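Local coordinates for protein beta-lactamase Rm3 (Uncultured bacterium, PDB 5IQK) that probably hydrolyses the beta-lactam ring of antibiotics, as a zinc-dependent metallo-beta-lactamase of subclass B3, at residues A[65-70]-A[90-95]; A[36-41]-A[142-147]; A[24-29]-A[54-59]; A[174-179]-A[217-222]; A[95-100]-A[126-131]. One frame throughout, in Å; residues are numbered along the deposited sequence.

Interaction 1: A[65-70]-A[90-95]; sequences FRIEDV and QRRSNA
Ile67 packs against Arg92 and Ser93 where the loop entering strand 70-74 meets the C-terminal end of helix 86-93, at the periphery of the alpha-beta/beta-alpha fold of metallo-beta-lactamases. Its CG1 branch, anti to the backbone N (chi1 -175°), is carried onto Arg92 CB at 3.8 Å, the two side chains crossing at about a right angle. The branched hydrocarbon suits this buried place, and Ile60 of helix 53-62 also touches it. Small Ser93 allows a close approach, its CA lying 4.5 Å from Glu68 CA and its CB 3.1 Å from Ile67 O. Ala95, equally small, brings CB to 4.2 Å from Val70 CG1.

No direct hydrogen bond joins the segments; two waters do that work. One donates to both Glu68 OE2 and Arg92 O while accepting from Arg92 NE, so it couples an acid and a base whose charged atoms, OE2 and NH2, stay 4.5 Å apart. Glu68 also makes a salt bridge to Arg66, with a longer pairing of Arg66 to Asp69; in both the oxygen lies out of the guanidinium plane.

Farther out, Asn94 leaves the helix with positive phi, and Ser93 OG, bonded also to Leu89 O, accepts from Ala95 N in an ST turn. Gln90 NE2 donates to Ala95 O, which lies near the plane of the glutamine amide. The second water donates to Val70 O at 2.7 Å and also to Ser93 O.

Interaction 2: A[36-41]-A[142-147]; sequences VTSPQG and VGPVYL
Chi1 of 87° swings Ser38 OG in between its own backbone N and carbonyl carbon, placed to meet Gln40 N and Gly41 O, while Gln40, with CG anti to its carbonyl carbon (chi1 -64°) and an extended chain beyond, reaches across to Gly143. These are the tips of two beta hairpins, one from each sheet of the metallo-beta-lactamase sandwich: a type I turn from Ser38 to Gly41 linking strands 34-36 and 42-45, and a type II' turn from Val142 to Val145 linking strands 139-142 and 145-151.

The tips pack without a hydrogen bond between them. Gln40 OE1 comes to 3.1 Å from Gly143 CA, and its NE2 lies 3.9 Å from Pro144 CD. Gly143 suits the positive phi of its turn, and the bare CA lets the amide come close. The ring of Pro144 lies against Ser38, CG meeting Ser38 CB at 3.9 Å.

Val36 and Val145 make an apolar pair, as expected between two sheets: Val36 CG1 meets Val145 CG2 at 3.7 Å, with Trp164 of strand 160-168 also against Val36. Val142 CG1 rests 3.6 Å from Gly41 O, and the side chain touches Val43 and Leu72 as well.

Ser38 is kept busy within its own turn: OG accepts from Gln40 N, an ST turn, and donates to a lone pair of Gly41 O over 2.8 Å.

Interaction 3: A[24-29]-A[54-59]; sequences YYVGMK and PKIIAN
The chain leaves strand 23-25 and runs past one side of helix 53-62, coming nearest where the CA atoms of Val26 and Asn59 are 5.3 Å apart. Asn59 spans that gap: its ND2 donates to Val26 O over 3.0 Å, and the bond is nearly straight at 172°. The oxygen lies in the amide plane of Asn59, yet the donor stands well above the carbonyl plane of Val26. With CG anti to the carbonyl carbon (chi1 -75°), the short side chain turns its amide to the loop, and its CB packs on Val26 CB at 3.9 Å.

One helical turn earlier, Ile56 packs against Val26 as well. Its CG2 meets Val26 CG2 at 4.1 Å, the two side chains crossing at about a right angle, and both also touch Leu44 of strand 42-45. Met28, bent at chi2 and chi3, folds back so that SD lies 4.0 Å from Ile56 CG1 and 4.1 Å from Lys55 CB. A flexible thioether suits such a bend between a branched side chain and an aliphatic stem. Lys55 then extends its amine to Asn11 O and Asp13. The Met28 side chain is about 10 Å from a bound zinc ion.

The loop is steadied from within by Tyr25, whose OH donates to Met28 O at 2.7 Å, while Gly27 N lies over one face of the ring, toward its rim, a place suited to a residue without a side chain. Beta-branched residues and methionine thus seal the join, and one amide gives a loop carbonyl a hydrogen-bond partner, though not on a lone pair.

Interaction 4: A[174-179]-A[217-222]; sequences NMVYAD and DVLISA
A beta-alpha-beta crossover places strands 171-178 and 218-221 side by side as parallel neighbours in the second sheet of the metallo-beta-lactamase fold, with helix 200-212 between them in sequence. The axes of segments 174-178 and 218-221 run 4.7 Å apart at 18°. Backbone bonds climb in the parallel ladder: Val176 N to Val218 O, Ile220 N to Val176 O, Ala178 N to Ile220 O, and Ala222 N to Ala178 O.

At the start of the ladder Asp217 uses its carboxylate as an extra rung. Its OD2 receives Asn174 N at 2.8 Å, on the anti side and almost straight, while Asn174 O in return accepts from both Asp217 N and Val218 N.

On one face, Met175 bends to lay CE on Val218 CB at 3.6 Å, the two lying side by side, and Tyr177 crosses Ile220 at about a right angle, CE1 to CG2 4.2 Å. Ile220 O lies over a face of that ring, and the hydroxyl bonds Asp46. On the other face Leu219 CD1 fits against Val176 CG1 and Ala178 CB, the small alanine accommodating it, with helix 249-269 packed over them.

The strands end beside the active site. Asp179 OD1 is hydrogen-bonded to ND1 of the zinc ligand His77, a second-shell contact, and Ala222 precedes the ligand His223; Asp179 OD1 lies 4.1 Å from Ala222 CB.

Interaction 5: A[95-100]-A[126-131]; sequences ALVAAS and PPVKDM
Val97 and Val128 meet at about a right angle, CG2 of the first against CG1 of the second at 4.0 Å. CG1 of Val128 stands anti to its backbone N (chi1 179°), which turns it to Val97; compact branched side chains suit this buried join. Val97 also faces Met131 on the same side of the sheet: the stem of the methionine passes close by, CG 4.2 Å from Val97 CB, before the side chain turns away; it touches Leu107 and Ala108 of helix 101-109. At the outer margin Leu96 crosses Asp130 at a slant, its CD2 touching the aliphatic CB of the acid at 3.9 Å.

The two segments share one weak bond, Val97 N to Asp130 O at 3.5 Å, and Met131 CA approaches Val97 O at 3.2 Å in a CA-H...O contact. Gln90 of helix 86-93 reinforces the join, its NE2 donating to Asp130 O.

Val97 and Met131 form the parallel beta bridge within this contact, and the pairing continues through Arg132 to Val97 and Ala99. With helix 101-109 lying between strands 96-99 and 131-133 in sequence, the arrangement is a beta-alpha-beta unit at the margin of the first sheet of the metallo-beta-lactamase fold.

Interactions 3 and 4 are buried, while interactions 1, 2 and 5 are partly buried and lie farther out. Interaction 4 alone is a full ladder of backbone bonds; interaction 5 has one weak bond at a sheet edge, interaction 3 a single side-chain amide bond, and interactions 1 and 2 no direct hydrogen bond, the first relying on water and the second on packed hairpin tips. Interactions 1 and 5 share Ala95, and Gln90 ties them through Asp130. Phe65, in segment 65-70, touches Thr37 of interaction 2 and Tyr24 of interaction 3, while Ile57 meets Arg92. Interactions 2 and 4 reach the same sheet, though their centres lie about 17 Å apart.

Interaction 1: A[65-70]-A[90-95]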
# COMPACT_ATOMS: atom_id res chain seq x y z
N PHE A 65 5.10 3.21 20.22
CA PHE A 65 3.69 2.84 20.17
C PHE A 65 3.51 1.34 20.36
O PHE A 65 4.50 0.60 20.48
CB PHE A 65 3.06 3.30 18.85
CG PHE A 65 3.16 4.78 18.62
CD1 PHE A 65 2.39 5.67 19.37
CD2 PHE A 65 4.03 5.29 17.67
CE1 PHE A 65 2.48 7.04 19.18
CE2 PHE A 65 4.13 6.66 17.46
CZ PHE A 65 3.35 7.54 18.22
N ARG A 66 2.27 0.87 20.37
CA ARG A 66 1.98 -0.54 20.60
C ARG A 66 1.01 -1.11 19.57
O ARG A 66 0.05 -0.46 19.18
CB ARG A 66 1.39 -0.76 22.00
CG ARG A 66 2.22 -0.18 23.13
CD ARG A 66 1.46 -0.27 24.44
NE ARG A 66 1.23 -1.65 24.83
CZ ARG A 66 0.08 -2.10 25.33
NH1 ARG A 66 -0.94 -1.27 25.52
NH2 ARG A 66 -0.04 -3.38 25.66
N ILE A 67 1.27 -2.35 19.14
CA ILE A 67 0.41 -3.04 18.19
C ILE A 67 -0.97 -3.22 18.82
O ILE A 67 -1.99 -3.23 18.14
CB ILE A 67 0.99 -4.41 17.77
CG1 ILE A 67 0.13 -5.06 16.68
CG2 ILE A 67 1.16 -5.33 18.97
CD1 ILE A 67 0.05 -4.25 15.42
N GLU A 68 -1.00 -3.29 20.15
CA GLU A 68 -2.24 -3.48 20.89
C GLU A 68 -3.15 -2.27 20.74
O GLU A 68 -4.35 -2.36 20.99
CB GLU A 68 -1.95 -3.74 22.38
CG GLU A 68 -1.29 -5.08 22.66
CD GLU A 68 0.23 -5.05 22.51
OE1 GLU A 68 0.78 -3.96 22.24
OE2 GLU A 68 0.86 -6.11 22.65
N ASP A 69 -2.59 -1.14 20.34
CA ASP A 69 -3.37 0.09 20.21
C ASP A 69 -3.82 0.34 18.78
O ASP A 69 -4.51 1.32 18.50
CB ASP A 69 -2.56 1.28 20.73
CG ASP A 69 -2.36 1.22 22.24
OD1 ASP A 69 -3.25 0.69 22.93
OD2 ASP A 69 -1.31 1.69 22.72
N VAL A 70 -3.42 -0.53 17.86
CA VAL A 70 -3.92 -0.46 16.49
C VAL A 70 -5.36 -0.92 16.47
O VAL A 70 -5.67 -2.04 16.87
CB VAL A 70 -3.06 -1.31 15.54
CG1 VAL A 70 -3.75 -1.47 14.18
CG2 VAL A 70 -1.70 -0.67 15.38
N GLN A 90 -3.36 -8.70 12.69
CA GLN A 90 -4.72 -8.78 13.23
C GLN A 90 -4.76 -9.51 14.56
O GLN A 90 -5.38 -9.04 15.51
CB GLN A 90 -5.66 -9.45 12.23
CG GLN A 90 -7.03 -9.79 12.80
CD GLN A 90 -8.05 -9.98 11.70
OE1 GLN A 90 -8.22 -11.09 11.19
NE2 GLN A 90 -8.74 -8.91 11.32
N ARG A 91 -4.09 -10.66 14.64
CA ARG A 91 -4.08 -11.42 15.88
C ARG A 91 -3.49 -10.63 17.04
O ARG A 91 -3.98 -10.70 18.16
CB ARG A 91 -3.31 -12.73 15.71
CG ARG A 91 -4.11 -13.85 15.08
CD ARG A 91 -3.42 -15.18 15.29
NE ARG A 91 -2.02 -15.16 14.86
CZ ARG A 91 -1.62 -15.39 13.61
NH1 ARG A 91 -2.52 -15.66 12.67
NH2 ARG A 91 -0.33 -15.35 13.30
N ARG A 92 -2.44 -9.86 16.75
CA ARG A 92 -1.73 -9.13 17.81
C ARG A 92 -2.45 -7.84 18.22
O ARG A 92 -2.22 -7.32 19.31
CB ARG A 92 -0.30 -8.81 17.36
CG ARG A 92 0.64 -10.02 17.26
CD ARG A 92 1.05 -10.54 18.63
NE ARG A 92 1.79 -9.53 19.40
CZ ARG A 92 3.10 -9.33 19.30
NH1 ARG A 92 3.83 -10.09 18.49
NH2 ARG A 92 3.68 -8.39 20.02
N SER A 93 -3.29 -7.32 17.34
CA SER A 93 -4.00 -6.07 17.62
C SER A 93 -5.48 -6.28 17.92
O SER A 93 -6.11 -5.45 18.58
CB SER A 93 -3.84 -5.10 16.45
OG SER A 93 -4.45 -5.62 15.28
N ASN A 94 -6.02 -7.38 17.40
CA ASN A 94 -7.45 -7.67 17.44
C ASN A 94 -8.22 -6.62 16.64
O ASN A 94 -9.40 -6.38 16.88
CB ASN A 94 -7.95 -7.75 18.89
CG ASN A 94 -9.25 -8.51 19.02
OD1 ASN A 94 -9.59 -9.32 18.17
ND2 ASN A 94 -9.98 -8.25 20.10
N ALA A 95 -7.55 -6.01 15.67
CA ALA A 95 -8.15 -4.99 14.81
C ALA A 95 -8.84 -5.62 13.61
O ALA A 95 -8.43 -6.67 13.12
CB ALA A 95 -7.09 -4.00 14.33
O HOH W 1 -0.19 -8.60 20.88
O HOH W 2 -7.53 -3.36 18.39

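Interaction 2: A[36-41]-A[142-147]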
# COMPACT_ATOMS: atom_id res chain seq x y z
N VAL A 36 -0.69 5.59 11.47
CA VAL A 36 -1.31 6.89 11.67
C VAL A 36 -1.95 6.88 13.06
O VAL A 36 -2.89 6.14 13.31
CB VAL A 36 -2.38 7.21 10.58
CG1 VAL A 36 -2.83 8.67 10.73
CG2 VAL A 36 -1.84 6.92 9.17
N THR A 37 -1.43 7.71 13.95
CA THR A 37 -1.71 7.56 15.38
C THR A 37 -2.73 8.55 15.93
O THR A 37 -2.97 9.62 15.35
CB THR A 37 -0.42 7.72 16.20
OG1 THR A 37 0.08 9.06 16.03
CG2 THR A 37 0.66 6.72 15.74
N SER A 38 -3.32 8.19 17.06
CA SER A 38 -4.15 9.11 17.83
C SER A 38 -4.22 8.61 19.26
O SER A 38 -3.84 7.48 19.55
CB SER A 38 -5.55 9.23 17.23
OG SER A 38 -6.42 8.23 17.74
N PRO A 39 -4.69 9.46 20.19
CA PRO A 39 -4.81 9.00 21.58
C PRO A 39 -5.94 7.98 21.77
O PRO A 39 -6.03 7.35 22.82
CB PRO A 39 -5.08 10.29 22.35
CG PRO A 39 -5.67 11.22 21.35
CD PRO A 39 -5.00 10.90 20.05
N GLN A 40 -6.78 7.84 20.75
CA GLN A 40 -7.87 6.87 20.76
C GLN A 40 -7.52 5.58 20.02
O GLN A 40 -8.37 4.73 19.79
CB GLN A 40 -9.13 7.50 20.15
CG GLN A 40 -9.68 8.68 20.95
CD GLN A 40 -10.87 9.32 20.29
OE1 GLN A 40 -11.74 8.64 19.76
NE2 GLN A 40 -10.92 10.65 20.31
N GLY A 41 -6.25 5.45 19.64
CA GLY A 41 -5.79 4.26 18.94
C GLY A 41 -5.32 4.60 17.54
O GLY A 41 -5.51 5.72 17.07
N VAL A 142 -10.67 6.03 13.12
CA VAL A 142 -10.37 5.63 14.48
C VAL A 142 -10.21 6.94 15.22
O VAL A 142 -9.23 7.66 15.03
CB VAL A 142 -9.08 4.79 14.59
CG1 VAL A 142 -8.77 4.48 16.06
CG2 VAL A 142 -9.20 3.51 13.77
N GLY A 143 -11.20 7.28 16.03
CA GLY A 143 -11.23 8.58 16.67
C GLY A 143 -11.20 9.70 15.66
O GLY A 143 -12.04 9.75 14.76
N PRO A 144 -10.22 10.60 15.78
CA PRO A 144 -10.14 11.81 14.94
C PRO A 144 -9.48 11.62 13.58
O PRO A 144 -9.57 12.53 12.76
CB PRO A 144 -9.29 12.74 15.80
CG PRO A 144 -8.34 11.81 16.47
CD PRO A 144 -9.17 10.59 16.81
N VAL A 145 -8.84 10.48 13.34
CA VAL A 145 -8.23 10.26 12.03
C VAL A 145 -9.22 9.61 11.08
O VAL A 145 -9.76 8.53 11.35
CB VAL A 145 -6.95 9.40 12.12
CG1 VAL A 145 -7.15 8.23 13.03
CG2 VAL A 145 -6.49 8.93 10.73
N TYR A 146 -9.50 10.32 10.00
CA TYR A 146 -10.47 9.89 9.00
C TYR A 146 -9.80 9.57 7.68
O TYR A 146 -9.10 10.40 7.10
CB TYR A 146 -11.55 10.95 8.81
CG TYR A 146 -12.47 11.05 10.00
CD1 TYR A 146 -13.72 10.44 9.98
CD2 TYR A 146 -12.09 11.72 11.15
CE1 TYR A 146 -14.57 10.51 11.07
CE2 TYR A 146 -12.93 11.80 12.25
CZ TYR A 146 -14.17 11.19 12.21
OH TYR A 146 -15.01 11.27 13.30
N LEU A 147 -9.97 8.33 7.26
CA LEU A 147 -9.34 7.82 6.05
C LEU A 147 -10.40 7.64 4.98
O LEU A 147 -11.56 7.35 5.30
CB LEU A 147 -8.62 6.51 6.34
CG LEU A 147 -7.47 6.74 7.32
CD1 LEU A 147 -7.59 5.82 8.50
CD2 LEU A 147 -6.15 6.53 6.60

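Interaction 3: A[24-29]-A[54-59]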
# COMPACT_ATOMS: atom_id res chain seq x y z
N TYR A 24 3.53 7.87 10.49
CA TYR A 24 4.88 7.30 10.61
C TYR A 24 5.09 6.16 9.62
O TYR A 24 4.15 5.45 9.30
CB TYR A 24 5.11 6.73 12.00
CG TYR A 24 4.96 7.74 13.11
CD1 TYR A 24 6.07 8.31 13.70
CD2 TYR A 24 3.70 8.12 13.56
CE1 TYR A 24 5.94 9.24 14.73
CE2 TYR A 24 3.57 9.05 14.58
CZ TYR A 24 4.69 9.60 15.15
OH TYR A 24 4.57 10.52 16.17
N TYR A 25 6.34 5.96 9.20
CA TYR A 25 6.72 4.79 8.40
C TYR A 25 7.20 3.64 9.31
O TYR A 25 8.09 3.84 10.13
CB TYR A 25 7.82 5.15 7.41
CG TYR A 25 8.10 4.06 6.39
CD1 TYR A 25 7.32 3.93 5.25
CD2 TYR A 25 9.13 3.15 6.58
CE1 TYR A 25 7.57 2.93 4.30
CE2 TYR A 25 9.40 2.14 5.63
CZ TYR A 25 8.61 2.05 4.51
OH TYR A 25 8.86 1.06 3.58
N VAL A 26 6.61 2.46 9.16
CA VAL A 26 6.99 1.31 9.99
C VAL A 26 7.26 0.06 9.14
O VAL A 26 7.28 -1.06 9.67
CB VAL A 26 5.90 0.98 11.04
CG1 VAL A 26 5.81 2.09 12.07
CG2 VAL A 26 4.56 0.77 10.38
N GLY A 27 7.51 0.27 7.85
CA GLY A 27 7.72 -0.82 6.92
C GLY A 27 9.18 -1.26 6.77
O GLY A 27 10.00 -1.11 7.68
N MET A 28 9.47 -1.83 5.60
CA MET A 28 10.77 -2.44 5.30
C MET A 28 11.43 -1.70 4.14
O MET A 28 10.87 -0.73 3.62
CB MET A 28 10.60 -3.93 4.96
CG MET A 28 10.24 -4.85 6.13
SD MET A 28 8.69 -4.45 6.99
CE MET A 28 7.52 -4.45 5.62
N LYS A 29 12.59 -2.15 3.70
CA LYS A 29 13.31 -1.46 2.63
C LYS A 29 12.54 -1.48 1.29
O LYS A 29 12.68 -0.56 0.49
CB LYS A 29 14.70 -2.05 2.44
CG LYS A 29 15.68 -1.08 1.82
CD LYS A 29 16.00 0.06 2.77
CE LYS A 29 16.98 -0.36 3.85
NZ LYS A 29 17.24 0.72 4.85
N PRO A 54 6.52 -9.47 12.05
CA PRO A 54 7.29 -9.16 13.26
C PRO A 54 8.13 -7.89 13.15
O PRO A 54 8.41 -7.25 14.17
CB PRO A 54 8.20 -10.39 13.43
CG PRO A 54 7.65 -11.44 12.55
CD PRO A 54 6.88 -10.78 11.47
N LYS A 55 8.56 -7.55 11.94
CA LYS A 55 9.36 -6.37 11.73
C LYS A 55 8.51 -5.12 11.89
O LYS A 55 8.94 -4.16 12.52
CB LYS A 55 10.01 -6.40 10.36
CG LYS A 55 11.05 -7.49 10.23
CD LYS A 55 11.93 -7.29 9.01
CE LYS A 55 12.93 -8.40 8.86
NZ LYS A 55 14.00 -8.05 7.87
N ILE A 56 7.31 -5.16 11.33
CA ILE A 56 6.37 -4.04 11.49
C ILE A 56 6.04 -3.80 12.96
O ILE A 56 6.07 -2.66 13.43
CB ILE A 56 5.08 -4.28 10.70
CG1 ILE A 56 5.39 -4.24 9.19
CG2 ILE A 56 4.04 -3.23 11.06
CD1 ILE A 56 4.24 -4.74 8.27
N ILE A 57 5.73 -4.88 13.67
CA ILE A 57 5.42 -4.80 15.10
C ILE A 57 6.59 -4.24 15.90
O ILE A 57 6.40 -3.38 16.76
CB ILE A 57 5.01 -6.18 15.65
CG1 ILE A 57 3.66 -6.60 15.03
CG2 ILE A 57 4.93 -6.16 17.18
CD1 ILE A 57 3.22 -8.00 15.38
N ALA A 58 7.80 -4.71 15.60
CA ALA A 58 9.00 -4.22 16.27
C ALA A 58 9.19 -2.73 15.99
O ALA A 58 9.55 -1.96 16.88
CB ALA A 58 10.23 -5.01 15.82
N ASN A 59 8.91 -2.33 14.75
CA ASN A 59 9.03 -0.94 14.33
C ASN A 59 8.01 -0.02 15.00
O ASN A 59 8.32 1.12 15.33
CB ASN A 59 8.89 -0.82 12.80
CG ASN A 59 10.13 -1.29 12.05
OD1 ASN A 59 11.20 -1.44 12.65
ND2 ASN A 59 10.01 -1.47 10.74

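Interaction 4: A[174-179]-A[217-222]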
# COMPACT_ATOMS: atom_id res chain seq x y z
N ASN A 174 -2.13 16.96 3.07
CA ASN A 174 -2.83 15.83 2.49
C ASN A 174 -1.89 14.64 2.28
O ASN A 174 -0.90 14.75 1.56
CB ASN A 174 -3.50 16.22 1.17
CG ASN A 174 -4.50 17.34 1.35
OD1 ASN A 174 -5.35 17.28 2.22
ND2 ASN A 174 -4.38 18.39 0.53
N MET A 175 -2.21 13.53 2.93
CA MET A 175 -1.39 12.33 2.87
C MET A 175 -2.01 11.36 1.89
O MET A 175 -3.23 11.24 1.79
CB MET A 175 -1.26 11.67 4.23
CG MET A 175 -1.07 12.65 5.38
SD MET A 175 0.45 13.61 5.27
CE MET A 175 1.65 12.37 5.77
N VAL A 176 -1.15 10.66 1.15
CA VAL A 176 -1.61 9.69 0.18
C VAL A 176 -0.79 8.42 0.32
O VAL A 176 0.44 8.47 0.29
CB VAL A 176 -1.49 10.22 -1.27
CG1 VAL A 176 -1.92 9.14 -2.27
CG2 VAL A 176 -2.34 11.49 -1.46
N TYR A 177 -1.47 7.29 0.47
CA TYR A 177 -0.84 5.98 0.36
C TYR A 177 -1.31 5.41 -0.97
O TYR A 177 -2.48 5.04 -1.09
CB TYR A 177 -1.23 5.06 1.52
CG TYR A 177 -0.45 3.76 1.58
CD1 TYR A 177 0.67 3.63 2.40
CD2 TYR A 177 -0.82 2.66 0.81
CE1 TYR A 177 1.39 2.45 2.46
CE2 TYR A 177 -0.09 1.47 0.85
CZ TYR A 177 1.00 1.37 1.68
OH TYR A 177 1.71 0.20 1.74
N ALA A 178 -0.43 5.38 -1.96
CA ALA A 178 -0.81 4.96 -3.31
C ALA A 178 -0.50 3.50 -3.52
O ALA A 178 0.61 3.04 -3.27
CB ALA A 178 -0.12 5.81 -4.36
N ASP A 179 -1.50 2.77 -3.98
CA ASP A 179 -1.28 1.38 -4.31
C ASP A 179 -0.36 1.26 -5.52
O ASP A 179 -0.20 2.20 -6.30
CB ASP A 179 -2.61 0.67 -4.59
CG ASP A 179 -2.45 -0.84 -4.61
OD1 ASP A 179 -1.43 -1.34 -4.05
OD2 ASP A 179 -3.32 -1.52 -5.18
N ASP A 217 0.05 16.09 -0.80
CA ASP A 217 1.23 16.72 -0.21
C ASP A 217 2.34 15.73 0.17
O ASP A 217 3.51 15.99 -0.09
CB ASP A 217 0.84 17.53 1.02
CG ASP A 217 -0.04 18.71 0.68
OD1 ASP A 217 0.28 19.39 -0.32
OD2 ASP A 217 -1.04 18.93 1.39
N VAL A 218 1.97 14.64 0.83
CA VAL A 218 2.94 13.60 1.17
C VAL A 218 2.52 12.23 0.63
O VAL A 218 1.49 11.66 1.02
CB VAL A 218 3.17 13.49 2.70
CG1 VAL A 218 4.20 12.39 3.00
CG2 VAL A 218 3.64 14.83 3.29
N LEU A 219 3.35 11.71 -0.27
CA LEU A 219 3.08 10.42 -0.90
C LEU A 219 3.93 9.30 -0.31
O LEU A 219 5.15 9.42 -0.18
CB LEU A 219 3.33 10.52 -2.41
CG LEU A 219 3.26 9.20 -3.20
CD1 LEU A 219 1.83 8.65 -3.13
CD2 LEU A 219 3.70 9.38 -4.65
N ILE A 220 3.26 8.20 0.03
CA ILE A 220 3.93 6.93 0.28
C ILE A 220 3.37 5.89 -0.70
O ILE A 220 2.17 5.63 -0.72
CB ILE A 220 3.75 6.43 1.72
CG1 ILE A 220 4.17 7.50 2.74
CG2 ILE A 220 4.54 5.15 1.93
CD1 ILE A 220 3.01 8.35 3.23
N SER A 221 4.23 5.31 -1.52
CA SER A 221 3.79 4.24 -2.43
C SER A 221 3.98 2.86 -1.79
O SER A 221 4.90 2.65 -1.01
CB SER A 221 4.57 4.30 -3.76
OG SER A 221 5.95 4.40 -3.50
N ALA A 222 3.10 1.92 -2.15
CA ALA A 222 3.10 0.58 -1.57
C ALA A 222 4.49 -0.06 -1.67
O ALA A 222 4.94 -0.72 -0.73
CB ALA A 222 2.06 -0.29 -2.27

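Interaction 5: A[95-100]-A[126-131]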
# COMPACT_ATOMS: atom_id res chain seq x y z
N ALA A 95 -7.55 -6.01 15.67
CA ALA A 95 -8.15 -4.99 14.81
C ALA A 95 -8.84 -5.62 13.61
O ALA A 95 -8.43 -6.67 13.12
CB ALA A 95 -7.09 -4.00 14.33
N LEU A 96 -9.90 -4.96 13.12
CA LEU A 96 -10.49 -5.35 11.85
C LEU A 96 -9.60 -4.92 10.69
O LEU A 96 -8.87 -3.94 10.80
CB LEU A 96 -11.88 -4.74 11.68
CG LEU A 96 -12.93 -5.35 12.60
CD1 LEU A 96 -14.14 -4.44 12.70
CD2 LEU A 96 -13.30 -6.73 12.08
N VAL A 97 -9.68 -5.66 9.58
CA VAL A 97 -8.94 -5.32 8.37
C VAL A 97 -9.91 -4.82 7.29
O VAL A 97 -10.91 -5.48 7.00
CB VAL A 97 -8.14 -6.53 7.83
CG1 VAL A 97 -7.59 -6.23 6.47
CG2 VAL A 97 -7.00 -6.89 8.79
N ALA A 98 -9.61 -3.68 6.69
CA ALA A 98 -10.44 -3.17 5.61
C ALA A 98 -9.74 -3.36 4.27
O ALA A 98 -8.57 -3.03 4.11
CB ALA A 98 -10.79 -1.70 5.83
N ALA A 99 -10.48 -3.90 3.30
CA ALA A 99 -9.94 -4.17 1.98
C ALA A 99 -11.06 -4.08 0.96
O ALA A 99 -12.23 -4.16 1.33
CB ALA A 99 -9.29 -5.53 1.93
N SER A 100 -10.70 -3.93 -0.31
CA SER A 100 -11.71 -3.89 -1.37
C SER A 100 -12.44 -5.22 -1.45
O SER A 100 -11.94 -6.25 -1.00
CB SER A 100 -11.06 -3.56 -2.72
OG SER A 100 -10.26 -4.64 -3.16
N PRO A 126 -1.12 -16.67 5.05
CA PRO A 126 -2.14 -16.89 6.08
C PRO A 126 -3.44 -16.14 5.84
O PRO A 126 -3.42 -14.92 5.65
CB PRO A 126 -1.45 -16.38 7.36
CG PRO A 126 -0.00 -16.59 7.09
CD PRO A 126 0.17 -16.26 5.64
N PRO A 127 -4.57 -16.86 5.82
CA PRO A 127 -5.87 -16.21 5.56
C PRO A 127 -6.24 -15.20 6.65
O PRO A 127 -5.97 -15.42 7.83
CB PRO A 127 -6.85 -17.39 5.56
CG PRO A 127 -6.00 -18.59 5.25
CD PRO A 127 -4.70 -18.32 5.96
N VAL A 128 -6.88 -14.10 6.24
CA VAL A 128 -7.31 -13.09 7.19
C VAL A 128 -8.73 -13.42 7.58
O VAL A 128 -9.60 -13.60 6.72
CB VAL A 128 -7.24 -11.67 6.61
CG1 VAL A 128 -7.73 -10.67 7.64
CG2 VAL A 128 -5.81 -11.35 6.19
N LYS A 129 -8.95 -13.49 8.89
CA LYS A 129 -10.18 -14.01 9.47
C LYS A 129 -11.34 -13.01 9.41
O LYS A 129 -12.44 -13.35 8.96
CB LYS A 129 -9.87 -14.44 10.91
CG LYS A 129 -10.85 -15.42 11.56
CD LYS A 129 -10.51 -15.61 13.04
CE LYS A 129 -11.18 -16.85 13.62
NZ LYS A 129 -11.13 -16.91 15.11
N ASP A 130 -11.11 -11.78 9.87
CA ASP A 130 -12.19 -10.81 10.05
C ASP A 130 -11.96 -9.53 9.26
O ASP A 130 -10.92 -8.88 9.41
CB ASP A 130 -12.37 -10.50 11.53
CG ASP A 130 -12.72 -11.73 12.34
OD1 ASP A 130 -13.70 -12.41 11.98
OD2 ASP A 130 -12.00 -12.02 13.31
N MET A 131 -12.92 -9.17 8.41
CA MET A 131 -12.71 -8.07 7.47
C MET A 131 -13.91 -7.14 7.28
O MET A 131 -15.05 -7.52 7.51
CB MET A 131 -12.31 -8.63 6.11
CG MET A 131 -10.91 -9.21 6.10
SD MET A 131 -10.48 -9.69 4.45
CE MET A 131 -11.46 -11.17 4.25